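Local coordinates for PrgX (Enterococcus faecalis, PDB 2AWI), which acts as the receptor for the peptide sex pheromone cCF10 in the regulation of conjugation and probably binds DNA as a repressor, at residues T105-F110 with H140-R145; I151-V156 with K173-I178; N196-S201 with K208-Y213. The protein carries 1 engineered substitution. All coordinates share one frame; numbering follows the deposited sequence.

Contact 1: T105-F110 with H140-R145; sequences TSLQYF and HLYDKR
A methyl group set squarely on an aromatic face carries much of this contact: CD1 of L141 stands above the middle of the F110 ring, 3.5 Å from its centroid and 13° off the ring normal. All six ring carbons lie close to that methyl, CD2 of F110 being the nearest to CD1 of L141 at 3.4 Å, so this is a CH-pi contact over the face. F110 presents its ring in this way because its CG is anti to the backbone N (chi1 -171°), which sends the ring out from helix 107-122 to the L141 side chain.

The second apolar touch is methyl against methyl. L107 and L141 run past each other in opposite directions, and their CD2 atoms meet at 4.1 Å. L141 thus spreads its two branches over two residues about one helical turn apart, and L104 also packs on both F110 and L141.

Polar side chains border this apolar patch. The guanidinium of R145 comes obliquely to L107, NH1 lying 4.1 Å from CD1, on a chain bent at chi2 and chi3. Its NH2 is held by the carbonyl of T147 and by D152, while NE forms a salt bridge with E14 of a second subunit. The hydroxyl of Y142 only grazes L107 and bonds to D152.

Within 105-110, S106 is the N-cap of helix 107-122: its OG accepts a weak but nearly straight bond from Y109 N, and its carbonyl oxygen takes F110 N at 3.0 Å. Through L107, F110 and L141 the start of this helix packs against the C-terminal part of helix 128-142, the next in the chain, an association of successive helices consistent with the TPR-like region of the pheromone receptor.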
loop_
_atom_site.group_PDB
_atom_site.type_symbol
_atom_site.label_atom_id
_atom_site.label_comp_id
_atom_site.label_asym_id
_atom_site.label_seq_id
_atom_site.Cartn_x
_atom_site.Cartn_y
_atom_site.Cartn_z
ATOM N N THR A 105 -15.813 -51.515 8.264
ATOM C CA THR A 105 -15.516 -52.481 7.210
ATOM C C THR A 105 -14.135 -52.188 6.630
ATOM O O THR A 105 -13.354 -53.100 6.343
ATOM C CB THR A 105 -16.554 -52.387 6.070
ATOM O OG1 THR A 105 -17.868 -52.594 6.604
ATOM C CG2 THR A 105 -16.272 -53.435 4.998
ATOM N N SER A 106 -13.846 -50.901 6.459
ATOM C CA SER A 106 -12.570 -50.459 5.919
ATOM C C SER A 106 -12.366 -48.994 6.267
ATOM O O SER A 106 -13.310 -48.298 6.653
ATOM C CB SER A 106 -12.546 -50.627 4.395
ATOM O OG SER A 106 -13.416 -49.706 3.757
ATOM N N LEU A 107 -11.128 -48.531 6.125
ATOM C CA LEU A 107 -10.799 -47.148 6.411
ATOM C C LEU A 107 -11.631 -46.225 5.526
ATOM O O LEU A 107 -11.995 -45.130 5.940
ATOM C CB LEU A 107 -9.309 -46.909 6.186
ATOM C CG LEU A 107 -8.401 -47.706 7.125
ATOM C CD1 LEU A 107 -6.951 -47.498 6.732
ATOM C CD2 LEU A 107 -8.640 -47.275 8.569
ATOM N N GLN A 108 -11.939 -46.666 4.312
ATOM C CA GLN A 108 -12.743 -45.849 3.410
ATOM C C GLN A 108 -14.127 -45.653 4.018
ATOM O O GLN A 108 -14.570 -44.525 4.211
ATOM C CB GLN A 108 -12.852 -46.515 2.035
ATOM C CG GLN A 108 -11.554 -46.480 1.246
ATOM C CD GLN A 108 -11.196 -45.077 0.774
ATOM O OE1 GLN A 108 -10.032 -44.774 0.512
ATOM N NE2 GLN A 108 -12.205 -44.219 0.653
ATOM N N TYR A 109 -14.807 -46.752 4.332
ATOM C CA TYR A 109 -16.135 -46.665 4.936
ATOM C C TYR A 109 -16.120 -45.845 6.219
ATOM O O TYR A 109 -17.085 -45.146 6.527
ATOM C CB TYR A 109 -16.697 -48.063 5.216
ATOM C CG TYR A 109 -17.382 -48.675 4.015
ATOM C CD1 TYR A 109 -18.563 -48.128 3.512
ATOM C CD2 TYR A 109 -16.825 -49.766 3.350
ATOM C CE1 TYR A 109 -19.172 -48.651 2.373
ATOM C CE2 TYR A 109 -17.426 -50.298 2.209
ATOM C CZ TYR A 109 -18.596 -49.733 1.726
ATOM O OH TYR A 109 -19.177 -50.239 0.587
ATOM N N PHE A 110 -15.032 -45.917 6.978
ATOM C CA PHE A 110 -14.987 -45.119 8.191
ATOM C C PHE A 110 -15.009 -43.658 7.776
ATOM O O PHE A 110 -15.750 -42.855 8.338
ATOM C CB PHE A 110 -13.727 -45.398 9.009
ATOM C CG PHE A 110 -13.748 -44.756 10.367
ATOM C CD1 PHE A 110 -14.768 -45.055 11.266
ATOM C CD2 PHE A 110 -12.775 -43.834 10.735
ATOM C CE1 PHE A 110 -14.819 -44.443 12.515
ATOM C CE2 PHE A 110 -12.816 -43.214 11.984
ATOM C CZ PHE A 110 -13.840 -43.520 12.875
ATOM N N HIS A 140 -9.970 -49.097 18.074
ATOM C CA HIS A 140 -10.030 -50.291 17.252
ATOM C C HIS A 140 -9.256 -50.127 15.942
ATOM O O HIS A 140 -8.630 -51.072 15.454
ATOM C CB HIS A 140 -11.486 -50.639 16.958
ATOM C CG HIS A 140 -11.651 -51.815 16.051
ATOM N ND1 HIS A 140 -11.438 -51.740 14.691
ATOM C CD2 HIS A 140 -11.993 -53.097 16.308
ATOM C CE1 HIS A 140 -11.644 -52.927 14.150
ATOM N NE2 HIS A 140 -11.982 -53.769 15.110
ATOM N N LEU A 141 -9.286 -48.924 15.381
ATOM C CA LEU A 141 -8.595 -48.659 14.129
ATOM C C LEU A 141 -7.125 -48.289 14.289
ATOM O O LEU A 141 -6.306 -48.663 13.451
ATOM C CB LEU A 141 -9.297 -47.531 13.365
ATOM C CG LEU A 141 -10.735 -47.775 12.905
ATOM C CD1 LEU A 141 -11.349 -46.458 12.451
ATOM C CD2 LEU A 141 -10.749 -48.811 11.793
ATOM N N TYR A 142 -6.782 -47.572 15.359
ATOM C CA TYR A 142 -5.401 -47.125 15.522
ATOM C C TYR A 142 -4.503 -47.670 16.626
ATOM O O TYR A 142 -3.324 -47.335 16.656
ATOM C CB TYR A 142 -5.383 -45.593 15.565
ATOM C CG TYR A 142 -5.795 -44.983 14.244
ATOM C CD1 TYR A 142 -4.942 -45.038 13.138
ATOM C CD2 TYR A 142 -7.069 -44.432 14.069
ATOM C CE1 TYR A 142 -5.346 -44.570 11.893
ATOM C CE2 TYR A 142 -7.482 -43.960 12.826
ATOM C CZ TYR A 142 -6.614 -44.037 11.744
ATOM O OH TYR A 142 -7.020 -43.603 10.508
ATOM N N ASP A 143 -5.022 -48.510 17.515
ATOM C CA ASP A 143 -4.210 -49.061 18.604
ATOM C C ASP A 143 -3.004 -49.916 18.188
ATOM O O ASP A 143 -2.022 -49.997 18.924
ATOM C CB ASP A 143 -5.090 -49.879 19.557
ATOM C CG ASP A 143 -5.649 -49.046 20.698
ATOM O OD1 ASP A 143 -6.413 -49.592 21.525
ATOM O OD2 ASP A 143 -5.319 -47.844 20.773
ATOM N N LYS A 144 -3.062 -50.541 17.017
ATOM C CA LYS A 144 -1.970 -51.406 16.577
ATOM C C LYS A 144 -1.138 -50.889 15.410
ATOM O O LYS A 144 -0.147 -51.512 15.042
ATOM C CB LYS A 144 -2.520 -52.775 16.182
ATOM C CG LYS A 144 -3.511 -53.370 17.155
ATOM C CD LYS A 144 -4.130 -54.633 16.569
ATOM C CE LYS A 144 -5.304 -55.127 17.401
ATOM N NZ LYS A 144 -5.933 -56.331 16.791
ATOM N N ARG A 145 -1.536 -49.762 14.829
ATOM C CA ARG A 145 -0.849 -49.193 13.672
ATOM C C ARG A 145 0.623 -48.807 13.843
ATOM O O ARG A 145 1.054 -48.446 14.936
ATOM C CB ARG A 145 -1.644 -47.987 13.171
ATOM C CG ARG A 145 -3.093 -48.326 12.810
ATOM C CD ARG A 145 -3.137 -49.379 11.703
ATOM N NE ARG A 145 -2.529 -48.882 10.470
ATOM C CZ ARG A 145 -3.110 -48.019 9.636
ATOM N NH1 ARG A 145 -4.334 -47.553 9.886
ATOM N NH2 ARG A 145 -2.453 -47.603 8.561
#

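Contact 2: I151-V156 with K173-I178; sequences IDCEIV and KPMYPI. Engineered in segment 151-156: C153 (natural residue Tyr).
M175, a selenomethionine, is the main projection here, entering the side of helix 150-159 between D152 and V156, which lie one turn apart. Its chain is extended beyond CG (chi2 -179°), carrying the terminal methyl deep enough for CE to lie 3.7 Å from CB of D152. CG2 of V156 bounds the same groove farther along the helix and touches SE at 3.7 Å, as the two side chains pass in opposite directions. F148 packs on M175 from beyond the two segments.

C153, an engineered residue that is tyrosine in the natural protein, makes the bump on the helix side. Its SG sits 4.1 Å from SE of M175 and lies oblique to the Y176 ring, 5.0 Å from the centroid and 56° off the normal. The sulfur therefore meets the hydroxyl end of the ring, with OH of Y176 at 3.4 Å.

That hydroxyl bonds to the carbonyl of I190, and the carboxylate of D152 also accepts from F149 N. In this variant, then, 151-156 and 173-178 meet largely through polarisable sulfur and selenium set against hydrocarbon and an aromatic ring, and probably cohere mostly by dispersion.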
loop_
_atom_site.group_PDB
_atom_site.type_symbol
_atom_site.label_atom_id
_atom_site.label_comp_id
_atom_site.label_asym_id
_atom_site.label_seq_id
_atom_site.Cartn_x
_atom_site.Cartn_y
_atom_site.Cartn_z
ATOM N N ILE A 151 -5.514 -42.451 3.172
ATOM C CA ILE A 151 -6.839 -42.495 3.776
ATOM C C ILE A 151 -6.806 -42.240 5.294
ATOM O O ILE A 151 -7.799 -41.780 5.876
ATOM C CB ILE A 151 -7.527 -43.843 3.472
ATOM C CG1 ILE A 151 -8.952 -43.847 4.021
ATOM C CG2 ILE A 151 -6.714 -44.976 4.065
ATOM C CD1 ILE A 151 -9.836 -42.752 3.460
ATOM N N ASP A 152 -5.675 -42.533 5.934
ATOM C CA ASP A 152 -5.544 -42.283 7.368
ATOM C C ASP A 152 -5.510 -40.774 7.600
ATOM O O ASP A 152 -6.125 -40.262 8.537
ATOM C CB ASP A 152 -4.270 -42.926 7.927
ATOM C CG ASP A 152 -4.360 -44.435 7.984
ATOM O OD1 ASP A 152 -5.325 -44.945 8.594
ATOM O OD2 ASP A 152 -3.470 -45.111 7.422
ATOM N N CYS A 153 -4.791 -40.058 6.745
ATOM C CA CYS A 153 -4.728 -38.610 6.870
ATOM C C CYS A 153 -6.059 -37.979 6.462
ATOM O O CYS A 153 -6.385 -36.878 6.889
ATOM C CB CYS A 153 -3.573 -38.055 6.037
ATOM S SG CYS A 153 -1.955 -38.368 6.809
ATOM N N GLU A 154 -6.840 -38.683 5.652
ATOM C CA GLU A 154 -8.143 -38.166 5.248
ATOM C C GLU A 154 -9.046 -38.306 6.472
ATOM O O GLU A 154 -9.771 -37.380 6.836
ATOM C CB GLU A 154 -8.709 -38.971 4.072
ATOM C CG GLU A 154 -9.972 -38.378 3.465
ATOM C CD GLU A 154 -10.540 -39.228 2.336
ATOM O OE1 GLU A 154 -9.782 -39.562 1.390
ATOM O OE2 GLU A 154 -11.747 -39.562 2.391
ATOM N N ILE A 155 -8.987 -39.475 7.103
ATOM C CA ILE A 155 -9.775 -39.747 8.305
ATOM C C ILE A 155 -9.470 -38.705 9.385
ATOM O O ILE A 155 -10.376 -38.126 9.980
ATOM C CB ILE A 155 -9.466 -41.168 8.850
ATOM C CG1 ILE A 155 -10.218 -42.207 8.010
ATOM C CG2 ILE A 155 -9.827 -41.260 10.324
ATOM C CD1 ILE A 155 -9.900 -43.650 8.358
ATOM N N VAL A 156 -8.189 -38.459 9.627
ATOM C CA VAL A 156 -7.798 -37.480 10.634
ATOM C C VAL A 156 -8.415 -36.113 10.363
ATOM O O VAL A 156 -8.840 -35.418 11.284
ATOM C CB VAL A 156 -6.271 -37.340 10.699
ATOM C CG1 VAL A 156 -5.888 -35.902 10.996
ATOM C CG2 VAL A 156 -5.733 -38.250 11.791
ATOM N N LYS A 173 -0.347 -36.886 15.470
ATOM C CA LYS A 173 1.089 -36.886 15.739
ATOM C C LYS A 173 1.860 -38.108 15.228
ATOM O O LYS A 173 2.915 -37.963 14.606
ATOM C CB LYS A 173 1.330 -36.730 17.241
ATOM C CG LYS A 173 0.579 -35.578 17.887
ATOM C CD LYS A 173 1.310 -34.251 17.768
ATOM C CE LYS A 173 0.606 -33.185 18.597
ATOM N NZ LYS A 173 1.437 -31.960 18.751
ATOM N N PRO A 174 1.356 -39.326 15.496
ATOM C CA PRO A 174 2.046 -40.539 15.039
ATOM C C PRO A 174 2.122 -40.718 13.523
ATOM O O PRO A 174 2.850 -41.580 13.022
ATOM C CB PRO A 174 1.264 -41.661 15.723
ATOM C CG PRO A 174 -0.100 -41.092 15.858
ATOM C CD PRO A 174 0.172 -39.676 16.299
HETATM N N MSE A 175 1.370 -39.903 12.792
HETATM C CA MSE A 175 1.372 -39.995 11.342
HETATM C C MSE A 175 2.448 -39.116 10.737
HETATM O O MSE A 175 2.792 -39.268 9.570
HETATM C CB MSE A 175 0.006 -39.605 10.790
HETATM C CG MSE A 175 -1.082 -40.571 11.195
HETATM SE SE MSE A 175 -2.783 -40.099 10.462
HETATM C CE MSE A 175 -3.869 -41.459 11.318
ATOM N N TYR A 176 2.989 -38.203 11.535
ATOM C CA TYR A 176 4.029 -37.307 11.059
ATOM C C TYR A 176 5.321 -37.453 11.862
ATOM O O TYR A 176 5.316 -37.973 12.980
ATOM C CB TYR A 176 3.535 -35.854 11.115
ATOM C CG TYR A 176 2.403 -35.580 10.151
ATOM C CD1 TYR A 176 1.107 -35.988 10.444
ATOM C CD2 TYR A 176 2.648 -35.006 8.901
ATOM C CE1 TYR A 176 0.080 -35.849 9.514
ATOM C CE2 TYR A 176 1.631 -34.858 7.964
ATOM C CZ TYR A 176 0.351 -35.289 8.271
ATOM O OH TYR A 176 -0.646 -35.231 7.326
ATOM N N PRO A 177 6.449 -36.999 11.295
ATOM C CA PRO A 177 6.577 -36.355 9.983
ATOM C C PRO A 177 6.484 -37.314 8.800
ATOM O O PRO A 177 6.638 -38.523 8.951
ATOM C CB PRO A 177 7.944 -35.691 10.063
ATOM C CG PRO A 177 8.717 -36.668 10.882
ATOM C CD PRO A 177 7.746 -37.001 11.996
ATOM N N ILE A 178 6.227 -36.757 7.621
ATOM C CA ILE A 178 6.139 -37.547 6.398
ATOM C C ILE A 178 7.573 -37.741 5.899
ATOM O O ILE A 178 8.396 -36.820 5.978
ATOM C CB ILE A 178 5.317 -36.812 5.299
ATOM C CG1 ILE A 178 3.903 -36.489 5.810
ATOM C CG2 ILE A 178 5.257 -37.666 4.035
ATOM C CD1 ILE A 178 3.064 -37.694 6.191
#

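Contact 3: N196-S201 with K208-Y213; sequences NALTIS and KEAQYY
A197 and Y213 form the tight centre of this helix pair. CB of A197 rests over the middle of the Y213 ring, 3.4 Å from its centroid and 12° off the normal, a CH-pi contact in which the small side chain lets the ring lie close against helix 184-203. Y212 covers part of the opposite face, its CD2 offset toward the rim, so the ring is held flat between its own neighbour and the facing helix. The hydroxyl of Y213 bonds to Y165.

One turn on, S201 meets the same ring at its edge, OG lying 3.6 Å from CE2 and near the ring plane. The hydroxyl itself donates back to the carbonyl oxygen of A197 at 2.9 Å, reaching it from above the carbonyl plane. Since S201 N also bonds to that oxygen, the acceptor is gripped twice, and this buried hydroxyl is satisfied within its own helix. The backbones come closest here, CA of S201 and CA of A210 being 5.2 Å apart. Beside them L198, with CG anti to the backbone N (chi1 174°), brings CD1 to 3.7 Å from CB of A210.

E209, though buried, adds little: its CB touches OG of S201, but the chain bends at chi2 and its carboxylate leads away to Y165 and K173. NZ of K208 lies 3.5 Å from OE2 of E209, a salt bridge within the helix. K208 and Q211 make up the solvent side of 208-213 and take no part in the packing.

The short segments' axes approach to 8.5 Å and run at 159°, nearly antiparallel. Two successive helices joined by a short connection form a helical hairpin, as in TPR-like folds, here with A197 and S201 set against Y213.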
loop_
_atom_site.group_PDB
_atom_site.type_symbol
_atom_site.label_atom_id
_atom_site.label_comp_id
_atom_site.label_asym_id
_atom_site.label_seq_id
_atom_site.Cartn_x
_atom_site.Cartn_y
_atom_site.Cartn_z
ATOM N N ASN A 196 -5.682 -27.803 8.105
ATOM C CA ASN A 196 -6.858 -27.783 8.961
ATOM C C ASN A 196 -6.469 -27.793 10.430
ATOM O O ASN A 196 -7.076 -27.102 11.249
ATOM C CB ASN A 196 -7.770 -28.978 8.669
ATOM C CG ASN A 196 -8.436 -28.878 7.316
ATOM O OD1 ASN A 196 -8.593 -27.788 6.772
ATOM N ND2 ASN A 196 -8.848 -30.015 6.773
ATOM N N ALA A 197 -5.451 -28.574 10.762
ATOM C CA ALA A 197 -5.000 -28.656 12.141
ATOM C C ALA A 197 -4.426 -27.317 12.586
ATOM O O ALA A 197 -4.693 -26.867 13.698
ATOM C CB ALA A 197 -3.951 -29.752 12.290
ATOM N N LEU A 198 -3.649 -26.682 11.711
ATOM C CA LEU A 198 -3.027 -25.395 12.031
ATOM C C LEU A 198 -4.036 -24.258 12.161
ATOM O O LEU A 198 -3.842 -23.332 12.946
ATOM C CB LEU A 198 -1.975 -25.039 10.976
ATOM C CG LEU A 198 -1.325 -23.656 11.082
ATOM C CD1 LEU A 198 -0.804 -23.442 12.485
ATOM C CD2 LEU A 198 -0.197 -23.533 10.072
ATOM N N THR A 199 -5.113 -24.329 11.389
ATOM C CA THR A 199 -6.147 -23.306 11.441
ATOM C C THR A 199 -6.780 -23.347 12.828
ATOM O O THR A 199 -6.946 -22.323 13.486
ATOM C CB THR A 199 -7.240 -23.565 10.373
ATOM O OG1 THR A 199 -6.648 -23.532 9.066
ATOM C CG2 THR A 199 -8.337 -22.515 10.457
ATOM N N ILE A 200 -7.134 -24.548 13.261
ATOM C CA ILE A 200 -7.738 -24.750 14.565
ATOM C C ILE A 200 -6.781 -24.323 15.685
ATOM O O ILE A 200 -7.185 -23.674 16.650
ATOM C CB ILE A 200 -8.125 -26.232 14.739
ATOM C CG1 ILE A 200 -9.255 -26.578 13.758
ATOM C CG2 ILE A 200 -8.530 -26.505 16.177
ATOM C CD1 ILE A 200 -9.592 -28.075 13.659
ATOM N N SER A 201 -5.507 -24.657 15.539
ATOM C CA SER A 201 -4.515 -24.313 16.549
ATOM C C SER A 201 -4.352 -22.819 16.765
ATOM O O SER A 201 -4.179 -22.371 17.902
ATOM C CB SER A 201 -3.171 -24.928 16.181
ATOM O OG SER A 201 -3.286 -26.337 16.168
ATOM N N LYS A 208 2.080 -23.565 20.765
ATOM C CA LYS A 208 3.015 -24.667 20.591
ATOM C C LYS A 208 2.494 -25.709 19.601
ATOM O O LYS A 208 3.281 -26.355 18.907
ATOM C CB LYS A 208 3.385 -25.302 21.942
ATOM C CG LYS A 208 2.483 -26.397 22.469
ATOM C CD LYS A 208 3.168 -27.072 23.664
ATOM C CE LYS A 208 2.338 -28.200 24.257
ATOM N NZ LYS A 208 2.069 -29.280 23.271
ATOM N N GLU A 209 1.176 -25.864 19.520
ATOM C CA GLU A 209 0.603 -26.806 18.570
ATOM C C GLU A 209 0.760 -26.217 17.170
ATOM O O GLU A 209 1.117 -26.923 16.223
ATOM C CB GLU A 209 -0.882 -27.057 18.866
ATOM C CG GLU A 209 -1.121 -28.012 20.021
ATOM C CD GLU A 209 -0.569 -29.399 19.752
ATOM O OE1 GLU A 209 -1.294 -30.234 19.165
ATOM O OE2 GLU A 209 0.600 -29.648 20.119
ATOM N N ALA A 210 0.511 -24.916 17.049
ATOM C CA ALA A 210 0.623 -24.241 15.766
ATOM C C ALA A 210 2.018 -24.416 15.188
ATOM O O ALA A 210 2.167 -24.725 14.007
ATOM C CB ALA A 210 0.297 -22.753 15.915
ATOM N N GLN A 211 3.039 -24.225 16.015
ATOM C CA GLN A 211 4.411 -24.367 15.546
ATOM C C GLN A 211 4.655 -25.810 15.099
ATOM O O GLN A 211 5.378 -26.066 14.138
ATOM C CB GLN A 211 5.403 -23.988 16.650
ATOM C CG GLN A 211 6.846 -23.875 16.162
ATOM C CD GLN A 211 7.848 -23.646 17.288
ATOM O OE1 GLN A 211 9.037 -23.431 17.042
ATOM N NE2 GLN A 211 7.371 -23.695 18.531
ATOM N N TYR A 212 4.044 -26.754 15.800
ATOM C CA TYR A 212 4.216 -28.148 15.445
ATOM C C TYR A 212 3.841 -28.326 13.979
ATOM O O TYR A 212 4.655 -28.765 13.168
ATOM C CB TYR A 212 3.330 -29.047 16.327
ATOM C CG TYR A 212 3.273 -30.482 15.850
ATOM C CD1 TYR A 212 4.383 -31.321 15.960
ATOM C CD2 TYR A 212 2.131 -30.981 15.223
ATOM C CE1 TYR A 212 4.356 -32.626 15.450
ATOM C CE2 TYR A 212 2.093 -32.279 14.710
ATOM C CZ TYR A 212 3.208 -33.093 14.823
ATOM O OH TYR A 212 3.187 -34.363 14.282
ATOM N N TYR A 213 2.602 -27.971 13.649
ATOM C CA TYR A 213 2.096 -28.109 12.290
ATOM C C TYR A 213 2.850 -27.273 11.261
ATOM O O TYR A 213 3.112 -27.738 10.153
ATOM C CB TYR A 213 0.606 -27.787 12.278
ATOM C CG TYR A 213 -0.190 -28.778 13.098
ATOM C CD1 TYR A 213 -0.235 -30.126 12.742
ATOM C CD2 TYR A 213 -0.879 -28.376 14.245
ATOM C CE1 TYR A 213 -0.945 -31.053 13.506
ATOM C CE2 TYR A 213 -1.594 -29.291 15.015
ATOM C CZ TYR A 213 -1.622 -30.628 14.638
ATOM O OH TYR A 213 -2.335 -31.537 15.385
#

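The three contacts follow one another along the chain without overlap, all within the C-terminal TPR region. Contacts 1 and 2 have centres about 12 Å apart and touch directly: D152 on helix 150-159 receives both Y142 and R145, and Y142 packs on M175. Contacts 2 and 3, about 14 Å apart between centres, are joined by the salt bridge of K173 with E209 and by Y212 packing against K173 and Y176. Contacts 1 and 3 do not touch, their nearest atoms being about 13 Å apart. Contact 2 therefore bridges the other two, linking helices 107-122 and 128-142 through helix 150-159 and the 173-178 segment to the pair 184-203 and 207-220 in one continuous helical array.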